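Local coordinates for putative flagellar protein FliS (Parabacteroides merdae ATCC 43184, PDB 4YOK) that is of unknown function but combines a prealbumin-like N-terminal domain with a C-terminal domain that probably belongs to the immunoglobulin-like E-set group, at residues 182-187 against 198-203; 114-119 against 136-141. One frame throughout, in Å; residues are numbered along the deposited sequence.

Contact 1: 182-187 against 198-203; sequences YARVGV and SPVVRL
The beta hairpin of strands 182-189 and 196-202 is joined here by Ala183 and Val201, an antiparallel hydrogen-bonded pair. Ala183 N gives a nearly straight bond to Val201 O at 2.8 Å, and Val201 N returns one to Ala183 O at 2.9 Å. Further along, strand 196-202 is interrupted and the ladder changes. Ser198 N still bonds to Val185 O, but Val185 N bonds to Ser198 OG at 3.0 Å, a side chain standing where a carbonyl would serve in a regular ladder. The hydroxyl reaches it by sitting between its own backbone N and carbonyl carbon (chi1 68°). Ser198 OG also donates to Pro199 O, from above that carbonyl plane, so two bonds fix the hydroxyl.

Ser198 O is left to Arg184, whose extended chain brings NE to 2.9 Å from it. The bond runs nearly along the C=O axis, but the oxygen is tilted from the guanidinium plane. Val200 CG2 lies over one face of that guanidinium, 3.5 Å from Arg184 NE. Arg184 NH1 and NH2 go on to Ala144 O and Leu25 O, so one side chain binds three backbone carbonyls.

Tyr182 and Arg202 form the non-hydrogen-bonded pair. Arg202 CG makes a CH-pi contact over one ring face, 4.1 Å from the Tyr182 ring centroid. The extended arginine chain then brings one face of its guanidinium to Tyr182 OH, which sits over it toward the rim; the ring and guanidinium planes are 27° apart. Arg202 NE bonds to Lys204 O. Val200 CG1 meets Tyr182 CB at 3.7 Å. On the other face of the sheet, Ala183 CB touches Leu203 CD1 at 3.7 Å. The whole is an antiparallel beta hairpin whose outer strand is an edge of its four-stranded sheet.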
loop_
_atom_site.group_PDB
_atom_site.type_symbol
_atom_site.label_atom_id
_atom_site.label_comp_id
_atom_site.label_asym_id
_atom_site.label_seq_id
_atom_site.Cartn_x
_atom_site.Cartn_y
_atom_site.Cartn_z
ATOM N N TYR A 182 -6.185 -4.045 -15.398
ATOM C CA TYR A 182 -5.435 -4.437 -14.197
ATOM C C TYR A 182 -6.388 -4.637 -13.029
ATOM O O TYR A 182 -7.367 -3.904 -12.914
ATOM C CB TYR A 182 -4.397 -3.355 -13.853
ATOM C CG TYR A 182 -3.341 -3.139 -14.914
ATOM C CD1 TYR A 182 -3.602 -2.359 -16.038
ATOM C CD2 TYR A 182 -2.063 -3.680 -14.776
ATOM C CE1 TYR A 182 -2.628 -2.141 -17.010
ATOM C CE2 TYR A 182 -1.075 -3.456 -15.740
ATOM C CZ TYR A 182 -1.361 -2.676 -16.847
ATOM O OH TYR A 182 -0.395 -2.433 -17.802
ATOM N N ALA A 183 -6.138 -5.647 -12.190
ATOM C CA ALA A 183 -7.004 -5.949 -11.057
ATOM C C ALA A 183 -6.251 -5.819 -9.757
ATOM O O ALA A 183 -5.023 -5.983 -9.719
ATOM C CB ALA A 183 -7.585 -7.357 -11.186
ATOM N N ARG A 184 -6.996 -5.569 -8.677
ATOM C CA ARG A 184 -6.422 -5.476 -7.336
ATOM C C ARG A 184 -7.518 -5.703 -6.307
ATOM O O ARG A 184 -8.700 -5.436 -6.576
ATOM C CB ARG A 184 -5.751 -4.088 -7.113
ATOM C CG ARG A 184 -4.590 -4.120 -6.122
ATOM C CD ARG A 184 -3.993 -2.721 -5.932
ATOM N NE ARG A 184 -2.664 -2.741 -5.299
ATOM C CZ ARG A 184 -2.058 -1.672 -4.782
ATOM N NH1 ARG A 184 -2.653 -0.483 -4.812
ATOM N NH2 ARG A 184 -0.862 -1.790 -4.206
ATOM N N VAL A 185 -7.132 -6.142 -5.110
ATOM C CA VAL A 185 -8.111 -6.231 -4.029
ATOM C C VAL A 185 -7.566 -5.409 -2.854
ATOM O O VAL A 185 -6.342 -5.267 -2.724
ATOM C CB VAL A 185 -8.549 -7.652 -3.612
ATOM C CG1 VAL A 185 -9.369 -8.320 -4.724
ATOM C CG2 VAL A 185 -7.367 -8.520 -3.188
ATOM N N GLY A 186 -8.471 -4.864 -2.053
ATOM C CA GLY A 186 -8.099 -4.061 -0.889
ATOM C C GLY A 186 -8.854 -4.474 0.356
ATOM O O GLY A 186 -9.979 -4.963 0.262
ATOM N N VAL A 187 -8.226 -4.306 1.528
ATOM C CA VAL A 187 -8.820 -4.600 2.831
ATOM C C VAL A 187 -8.531 -3.409 3.749
ATOM O O VAL A 187 -7.369 -3.059 3.990
ATOM C CB VAL A 187 -8.347 -5.947 3.457
ATOM C CG1 VAL A 187 -8.902 -6.122 4.876
ATOM C CG2 VAL A 187 -8.747 -7.139 2.574
ATOM N N SER A 198 -3.558 -6.251 -2.389
ATOM C CA SER A 198 -2.829 -7.306 -3.067
ATOM C C SER A 198 -1.867 -6.629 -4.054
ATOM O O SER A 198 -2.053 -5.441 -4.334
ATOM C CB SER A 198 -3.819 -8.185 -3.841
ATOM O OG SER A 198 -4.412 -7.479 -4.925
ATOM N N PRO A 199 -0.889 -7.325 -4.668
ATOM C CA PRO A 199 -0.188 -6.709 -5.815
ATOM C C PRO A 199 -1.193 -6.446 -6.940
ATOM O O PRO A 199 -2.272 -7.068 -6.972
ATOM C CB PRO A 199 0.796 -7.813 -6.268
ATOM C CG PRO A 199 0.876 -8.764 -5.125
ATOM C CD PRO A 199 -0.461 -8.729 -4.471
ATOM N N VAL A 200 -0.862 -5.540 -7.857
ATOM C CA VAL A 200 -1.695 -5.292 -9.031
ATOM C C VAL A 200 -1.407 -6.433 -10.001
ATOM O O VAL A 200 -0.232 -6.765 -10.189
ATOM C CB VAL A 200 -1.378 -3.901 -9.642
ATOM C CG1 VAL A 200 -2.088 -3.682 -10.988
ATOM C CG2 VAL A 200 -1.706 -2.794 -8.661
ATOM N N VAL A 201 -2.453 -7.039 -10.577
ATOM C CA VAL A 201 -2.370 -8.146 -11.537
ATOM C C VAL A 201 -2.883 -7.676 -12.907
ATOM O O VAL A 201 -4.037 -7.252 -13.001
ATOM C CB VAL A 201 -3.191 -9.375 -11.003
ATOM C CG1 VAL A 201 -3.206 -10.528 -12.013
ATOM C CG2 VAL A 201 -2.636 -9.860 -9.657
ATOM N N ARG A 202 -2.059 -7.795 -13.964
ATOM C CA ARG A 202 -2.488 -7.451 -15.307
ATOM C C ARG A 202 -3.341 -8.607 -15.872
ATOM O O ARG A 202 -2.875 -9.745 -15.938
ATOM C CB ARG A 202 -1.301 -7.120 -16.246
ATOM C CG ARG A 202 -1.809 -6.573 -17.554
ATOM C CD ARG A 202 -0.711 -6.093 -18.469
ATOM N NE ARG A 202 -1.282 -5.636 -19.727
ATOM C CZ ARG A 202 -0.581 -5.085 -20.710
ATOM N NH1 ARG A 202 0.727 -4.902 -20.582
ATOM N NH2 ARG A 202 -1.183 -4.694 -21.821
ATOM N N LEU A 203 -4.578 -8.311 -16.272
ATOM C CA LEU A 203 -5.493 -9.325 -16.817
ATOM C C LEU A 203 -5.527 -9.298 -18.336
ATOM O O LEU A 203 -5.821 -10.328 -18.949
ATOM C CB LEU A 203 -6.917 -9.169 -16.255
ATOM C CG LEU A 203 -7.083 -9.237 -14.733
ATOM C CD1 LEU A 203 -8.532 -9.067 -14.359
ATOM C CD2 LEU A 203 -6.562 -10.555 -14.165
#

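Contact 2: 114-119 against 136-141; sequences SAMNAS and LLLSKT
Strand 115-119, with Met116 and Ala118, faces strand 136-139 at 8.6 Å between axes and 125° between directions, with no hydrogen bond between them. They belong to different antiparallel sheets, packed face to face as in a beta sandwich. This fits the E-set assignment of the domain.

Met116 is a selenomethionine. Its CG lies anti to the backbone N (chi1 170°), and the rest of the chain is extended, which carries the selenium across to the other sheet. There Met116 SE lies 3.7 Å from Leu138 CG, and the two side chains slide past each other in opposite directions. On its other contact the same Met116 SE meets Leu136 CB at 4.0 Å. Leu136 turns its branched end to Ala118: Leu136 CD2 is 3.9 Å from Ala118 CB, and its CD1 and CG are nearly as close to that methyl. Leu165 and Ala167 of strand 161-168 also touch Leu136. An alanine in place of Leu136 would keep the CB beside the selenium but would probably open a gap over the Ala118 methyl, where the branched end now packs. Ala183 and Val185 of strand 182-189 add to the apolar layer beside these residues. The end of Met116 passes Leu138 and rests on the backbone, with Met116 CE 3.5 Å from Leu137 O.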
loop_
_atom_site.group_PDB
_atom_site.type_symbol
_atom_site.label_atom_id
_atom_site.label_comp_id
_atom_site.label_asym_id
_atom_site.label_seq_id
_atom_site.Cartn_x
_atom_site.Cartn_y
_atom_site.Cartn_z
ATOM N N SER A 114 -19.150 -11.225 -17.567
ATOM C CA SER A 114 -20.187 -10.919 -16.587
ATOM C C SER A 114 -19.637 -10.515 -15.197
ATOM O O SER A 114 -20.270 -9.705 -14.513
ATOM C CB SER A 114 -21.130 -12.123 -16.472
ATOM O OG SER A 114 -21.373 -12.670 -15.180
ATOM N N ALA A 115 -18.485 -11.061 -14.772
ATOM C CA ALA A 115 -18.048 -10.783 -13.401
ATOM C C ALA A 115 -16.543 -10.715 -13.195
ATOM O O ALA A 115 -15.771 -11.278 -13.963
ATOM C CB ALA A 115 -18.589 -11.879 -12.494
HETATM N N MSE A 116 -16.152 -10.028 -12.120
HETATM C CA MSE A 116 -14.807 -10.058 -11.591
HETATM C C MSE A 116 -14.862 -11.056 -10.451
HETATM O O MSE A 116 -15.666 -10.878 -9.519
HETATM C CB MSE A 116 -14.318 -8.694 -11.126
HETATM C CG MSE A 116 -13.011 -8.824 -10.368
HETATM SE SE MSE A 116 -12.323 -7.105 -9.844
HETATM C CE MSE A 116 -10.732 -7.745 -9.022
ATOM N N ASN A 117 -14.070 -12.122 -10.562
ATOM C CA ASN A 117 -13.962 -13.192 -9.567
ATOM C C ASN A 117 -12.664 -13.012 -8.792
ATOM O O ASN A 117 -11.608 -12.776 -9.391
ATOM C CB ASN A 117 -14.029 -14.562 -10.260
ATOM C CG ASN A 117 -15.331 -14.749 -11.009
ATOM O OD1 ASN A 117 -16.415 -14.564 -10.459
ATOM N ND2 ASN A 117 -15.269 -15.089 -12.282
ATOM N N ALA A 118 -12.753 -13.059 -7.462
ATOM C CA ALA A 118 -11.598 -12.873 -6.584
ATOM C C ALA A 118 -11.662 -13.867 -5.430
ATOM O O ALA A 118 -12.641 -13.894 -4.674
ATOM C CB ALA A 118 -11.545 -11.433 -6.059
ATOM N N SER A 119 -10.666 -14.754 -5.367
ATOM C CA SER A 119 -10.520 -15.698 -4.268
ATOM C C SER A 119 -9.199 -15.376 -3.607
ATOM O O SER A 119 -8.214 -15.183 -4.316
ATOM C CB SER A 119 -10.548 -17.140 -4.780
ATOM O OG SER A 119 -11.877 -17.452 -5.156
ATOM N N LEU A 136 -13.000 -4.803 -4.477
ATOM C CA LEU A 136 -12.621 -5.439 -5.743
ATOM C C LEU A 136 -12.453 -4.305 -6.723
ATOM O O LEU A 136 -13.367 -3.495 -6.866
ATOM C CB LEU A 136 -13.682 -6.461 -6.185
ATOM C CG LEU A 136 -13.394 -7.924 -5.811
ATOM C CD1 LEU A 136 -13.201 -8.118 -4.319
ATOM C CD2 LEU A 136 -14.426 -8.866 -6.395
ATOM N N LEU A 137 -11.253 -4.174 -7.316
ATOM C CA LEU A 137 -10.923 -3.052 -8.186
ATOM C C LEU A 137 -10.392 -3.458 -9.535
ATOM O O LEU A 137 -9.650 -4.445 -9.650
ATOM C CB LEU A 137 -9.834 -2.178 -7.500
ATOM C CG LEU A 137 -10.103 -1.724 -6.065
ATOM C CD1 LEU A 137 -8.805 -1.303 -5.357
ATOM C CD2 LEU A 137 -11.146 -0.616 -6.027
ATOM N N LEU A 138 -10.734 -2.662 -10.563
ATOM C CA LEU A 138 -10.182 -2.793 -11.907
ATOM C C LEU A 138 -9.702 -1.421 -12.358
ATOM O O LEU A 138 -10.313 -0.404 -12.005
ATOM C CB LEU A 138 -11.167 -3.370 -12.940
ATOM C CG LEU A 138 -11.627 -4.825 -12.725
ATOM C CD1 LEU A 138 -12.869 -5.133 -13.572
ATOM C CD2 LEU A 138 -10.506 -5.821 -13.058
ATOM N N SER A 139 -8.613 -1.393 -13.123
ATOM C CA SER A 139 -8.080 -0.151 -13.663
ATOM C C SER A 139 -7.622 -0.364 -15.104
ATOM O O SER A 139 -7.221 -1.477 -15.445
ATOM C CB SER A 139 -6.898 0.320 -12.803
ATOM O OG SER A 139 -6.310 1.484 -13.369
ATOM N N LYS A 140 -7.661 0.696 -15.939
ATOM C CA LYS A 140 -7.101 0.711 -17.302
ATOM C C LYS A 140 -5.570 0.856 -17.278
ATOM O O LYS A 140 -4.935 0.779 -18.341
ATOM C CB LYS A 140 -7.632 1.933 -18.097
ATOM C CG LYS A 140 -9.058 1.852 -18.575
ATOM C CD LYS A 140 -9.355 2.962 -19.585
ATOM C CE LYS A 140 -9.509 4.339 -18.981
ATOM N NZ LYS A 140 -10.272 5.250 -19.877
ATOM N N THR A 141 -5.016 1.273 -16.124
ATOM C CA THR A 141 -3.580 1.552 -15.970
ATOM C C THR A 141 -2.960 0.697 -14.882
ATOM O O THR A 141 -3.675 0.052 -14.114
ATOM C CB THR A 141 -3.313 3.062 -15.666
ATOM O OG1 THR A 141 -3.511 3.301 -14.275
ATOM C CG2 THR A 141 -4.164 4.017 -16.514
#

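Strands 182-189 and 131-139 are neighbours in one sheet, so contact 1 and contact 2 share a layer of the C-terminal domain. Their centres are about 8 Å apart. Tyr182 N to Ser139 O and Arg184 O to Leu137 N are probable backbone hydrogen bonds between them. Contact 1 works within the sheet, at its edge. It is partly buried and mixes backbone bonds with serine, arginine and tyrosine side chains. Contact 2 works between the sheets. It is fully buried and purely apolar in its side-chain chemistry. Ala183 and Val185 link the two, since they belong to the hairpin yet touch Met116 and Ala118.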